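Local coordinates for trehalose-6-phosphate phosphatase (Cryptococcus neoformans, PDB 5DX9), which belongs to the trehalose-phosphatase family of the HAD superfamily and is seen here with a magnesium ion and sugar ligands in its pocket, at residues F25-T30 with S39-T44. Residues are numbered along the deposited sequence; the frame is centred on the assembly and turned at random.
Sequences FNYDGT and SHAVPT. Unlike the reference sequence in segment 25-30: Asn26 (reference Asp). With MG (magnesium ion), chain C; G6P (6-O-phosphono-alpha-D-glucopyranose), chain B; GLC (alpha-D-glucopyranose), chain D.
Tyr27 reaches from the loop just behind strand 21-25 to Ala41 and Pro43, in a small buried contact within the long loop that leads on to helix 45-56. One hydrogen bond crosses it: Tyr27 OH donates to Ala41 O at 2.6 Å, with the acceptor at the ring edge and in the ring plane. The donor stands 36° above the carbonyl plane, so the bond does not use a lone pair. With CG trans to the main-chain nitrogen (chi1 -174°), the Tyr27 ring extends towards 39-44, where Ala41 centres an inverse gamma turn. Pro43 CD comes within 3.0 Å of Tyr27 OH, and the two side chains cross at roughly a right angle. Beyond the segments, Trp77 of helix 70-77 meets the ring of Tyr27 and also touches Pro43. Asp28 adds a second point of contact: OD1 sits 3.6 Å from Ala41 CB, while OD2 forms a salt bridge with Arg68 NE.

Residues 26-30, directly after strand 21-25 of the central, largely parallel sheet, are HAD motif I (Asp-x-Asp-Gly-Thr), here Asn-Tyr-Asp-Gly-Thr because Asn26 stands where the reference has aspartate. Magnesium is coordinated by Asn26 OD1 at 2.1 Å, the backbone O of Asp28, O2P of 6-O-phosphono-alpha-D-glucopyranose (G6P), two waters and Asp212. Thr30 OG1 steadies Asn26 by donating to a lone pair of OD1 in the carbonyl plane. Asn26 ND2 donates to G6P O3P at 3.0 Å (N-H...O 153°), and Asp28 N to O1P at 3.2 Å. On the sugar side, Asp28 OD2 lies 2.9 Å from G6P O6, and Ala41 CB approaches GLC C6 to 4.0 Å.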
loop_
_atom_site.group_PDB
_atom_site.type_symbol
_atom_site.label_atom_id
_atom_site.label_comp_id
_atom_site.label_asym_id
_atom_site.label_seq_id
_atom_site.Cartn_x
_atom_site.Cartn_y
_atom_site.Cartn_z
ATOM N N PHE A 25 4.513 -5.014 0.567
ATOM C CA PHE A 25 3.639 -5.633 -0.426
ATOM C C PHE A 25 2.209 -5.113 -0.376
ATOM O O PHE A 25 1.549 -5.182 0.664
ATOM C CB PHE A 25 3.602 -7.150 -0.241
ATOM C CG PHE A 25 4.935 -7.819 -0.398
ATOM C CD1 PHE A 25 5.346 -8.294 -1.633
ATOM C CD2 PHE A 25 5.771 -7.989 0.694
ATOM C CE1 PHE A 25 6.564 -8.918 -1.778
ATOM C CE2 PHE A 25 6.991 -8.612 0.556
ATOM C CZ PHE A 25 7.391 -9.077 -0.680
ATOM N N ASN A 26 1.726 -4.608 -1.507
ATOM C CA ASN A 26 0.293 -4.412 -1.697
ATOM C C ASN A 26 -0.347 -5.790 -1.743
ATOM O O ASN A 26 0.355 -6.787 -1.926
ATOM C CB ASN A 26 0.005 -3.621 -2.976
ATOM C CG ASN A 26 -1.482 -3.396 -3.208
ATOM O OD1 ASN A 26 -2.064 -3.939 -4.140
ATOM N ND2 ASN A 26 -2.093 -2.589 -2.361
ATOM N N TYR A 27 -1.662 -5.874 -1.565
ATOM C CA TYR A 27 -2.288 -7.190 -1.608
ATOM C C TYR A 27 -3.009 -7.476 -2.914
ATOM O O TYR A 27 -2.513 -8.231 -3.743
ATOM C CB TYR A 27 -3.268 -7.392 -0.456
ATOM C CG TYR A 27 -3.779 -8.815 -0.457
ATOM C CD1 TYR A 27 -2.908 -9.875 -0.236
ATOM C CD2 TYR A 27 -5.114 -9.106 -0.716
ATOM C CE1 TYR A 27 -3.347 -11.179 -0.251
ATOM C CE2 TYR A 27 -5.568 -10.415 -0.729
ATOM C CZ TYR A 27 -4.676 -11.448 -0.495
ATOM O OH TYR A 27 -5.093 -12.755 -0.509
ATOM N N ASP A 28 -4.192 -6.896 -3.085
ATOM C CA ASP A 28 -5.001 -7.178 -4.264
ATOM C C ASP A 28 -4.265 -6.767 -5.531
ATOM O O ASP A 28 -3.718 -5.668 -5.605
ATOM C CB ASP A 28 -6.354 -6.466 -4.176
ATOM C CG ASP A 28 -7.159 -6.903 -2.972
ATOM O OD1 ASP A 28 -7.551 -8.088 -2.925
ATOM O OD2 ASP A 28 -7.397 -6.065 -2.076
ATOM N N GLY A 29 -4.246 -7.658 -6.516
ATOM C CA GLY A 29 -3.586 -7.395 -7.783
ATOM C C GLY A 29 -2.070 -7.452 -7.696
ATOM O O GLY A 29 -1.375 -7.371 -8.709
ATOM N N THR A 30 -1.552 -7.594 -6.482
ATOM C CA THR A 30 -0.111 -7.598 -6.280
ATOM C C THR A 30 0.388 -8.933 -5.744
ATOM O O THR A 30 1.320 -9.514 -6.292
ATOM C CB THR A 30 0.321 -6.480 -5.323
ATOM O OG1 THR A 30 0.028 -5.207 -5.917
ATOM C CG2 THR A 30 1.816 -6.574 -5.044
ATOM N N SER A 39 -14.240 -10.817 -1.195
ATOM C CA SER A 39 -13.958 -11.714 -0.078
ATOM C C SER A 39 -13.292 -13.006 -0.534
ATOM O O SER A 39 -12.779 -13.771 0.284
ATOM C CB SER A 39 -15.245 -12.042 0.682
ATOM O OG SER A 39 -16.134 -12.788 -0.131
ATOM N N HIS A 40 -13.294 -13.244 -1.841
ATOM C CA HIS A 40 -12.724 -14.469 -2.389
ATOM C C HIS A 40 -11.235 -14.341 -2.730
ATOM O O HIS A 40 -10.615 -15.298 -3.201
ATOM C CB HIS A 40 -13.501 -14.894 -3.633
ATOM C CG HIS A 40 -14.943 -15.199 -3.358
ATOM N ND1 HIS A 40 -15.526 -15.003 -2.132
ATOM C CD2 HIS A 40 -15.911 -15.690 -4.173
ATOM C CE1 HIS A 40 -16.800 -15.359 -2.190
ATOM N NE2 HIS A 40 -17.058 -15.777 -3.409
ATOM N N ALA A 41 -10.667 -13.163 -2.489
ATOM C CA ALA A 41 -9.257 -12.920 -2.785
ATOM C C ALA A 41 -8.354 -13.497 -1.698
ATOM O O ALA A 41 -7.624 -12.764 -1.030
ATOM C CB ALA A 41 -9.003 -11.432 -2.950
ATOM N N VAL A 42 -8.408 -14.813 -1.524
ATOM C CA VAL A 42 -7.633 -15.474 -0.481
ATOM C C VAL A 42 -6.277 -15.946 -1.006
ATOM O O VAL A 42 -6.182 -16.478 -2.112
ATOM C CB VAL A 42 -8.397 -16.674 0.109
ATOM C CG1 VAL A 42 -9.762 -16.227 0.621
ATOM C CG2 VAL A 42 -8.548 -17.775 -0.929
ATOM N N PRO A 43 -5.219 -15.749 -0.205
ATOM C CA PRO A 43 -3.862 -16.109 -0.629
ATOM C C PRO A 43 -3.697 -17.612 -0.812
ATOM O O PRO A 43 -4.266 -18.395 -0.051
ATOM C CB PRO A 43 -2.985 -15.593 0.520
ATOM C CG PRO A 43 -3.886 -15.582 1.701
ATOM C CD PRO A 43 -5.250 -15.230 1.173
ATOM N N THR A 44 -2.928 -18.005 -1.822
ATOM C CA THR A 44 -2.671 -19.413 -2.086
ATOM C C THR A 44 -1.742 -19.987 -1.026
ATOM O O THR A 44 -1.285 -19.269 -0.138
ATOM C CB THR A 44 -2.040 -19.625 -3.471
ATOM O OG1 THR A 44 -0.740 -19.022 -3.498
ATOM C CG2 THR A 44 -2.906 -19.003 -4.552
HETATM MG MG MG C . -3.819 -3.471 -5.160
HETATM C C1 G6P B . -10.315 -4.476 -3.098
HETATM C C2 G6P B . -11.121 -4.173 -1.842
HETATM C C3 G6P B . -11.532 -2.715 -1.778
HETATM C C4 G6P B . -10.305 -1.826 -1.800
HETATM C C5 G6P B . -9.240 -2.212 -2.844
HETATM C C6 G6P B . -7.814 -1.922 -2.336
HETATM O O1 G6P B . -11.105 -4.406 -4.288
HETATM O O2 G6P B . -12.271 -5.016 -1.812
HETATM O O3 G6P B . -12.219 -2.445 -0.548
HETATM O O4 G6P B . -10.817 -0.504 -2.024
HETATM O O5 G6P B . -9.191 -3.601 -3.203
HETATM O O6 G6P B . -7.058 -3.146 -2.159
HETATM P P G6P B . -5.432 -3.161 -2.249
HETATM O O1P G6P B . -4.762 -4.300 -1.332
HETATM O O2P G6P B . -5.039 -3.425 -3.652
HETATM O O3P G6P B . -4.930 -1.701 -1.797
HETATM C C1 GLC D . -10.380 -4.880 -5.431
HETATM C C2 GLC D . -11.162 -4.584 -6.712
HETATM C C3 GLC D . -12.392 -5.474 -6.819
HETATM C C4 GLC D . -12.033 -6.944 -6.645
HETATM C C5 GLC D . -11.230 -7.156 -5.365
HETATM C C6 GLC D . -10.691 -8.581 -5.255
HETATM O O2 GLC D . -11.536 -3.193 -6.730
HETATM O O3 GLC D . -13.005 -5.287 -8.099
HETATM O O4 GLC D . -13.251 -7.705 -6.631
HETATM O O5 GLC D . -10.107 -6.278 -5.317
HETATM O O6 GLC D . -10.003 -8.943 -6.460
HETATM O O HOH W 1 -5.240 -3.446 -6.700
HETATM O O HOH W 2 -3.420 -1.501 -4.748
#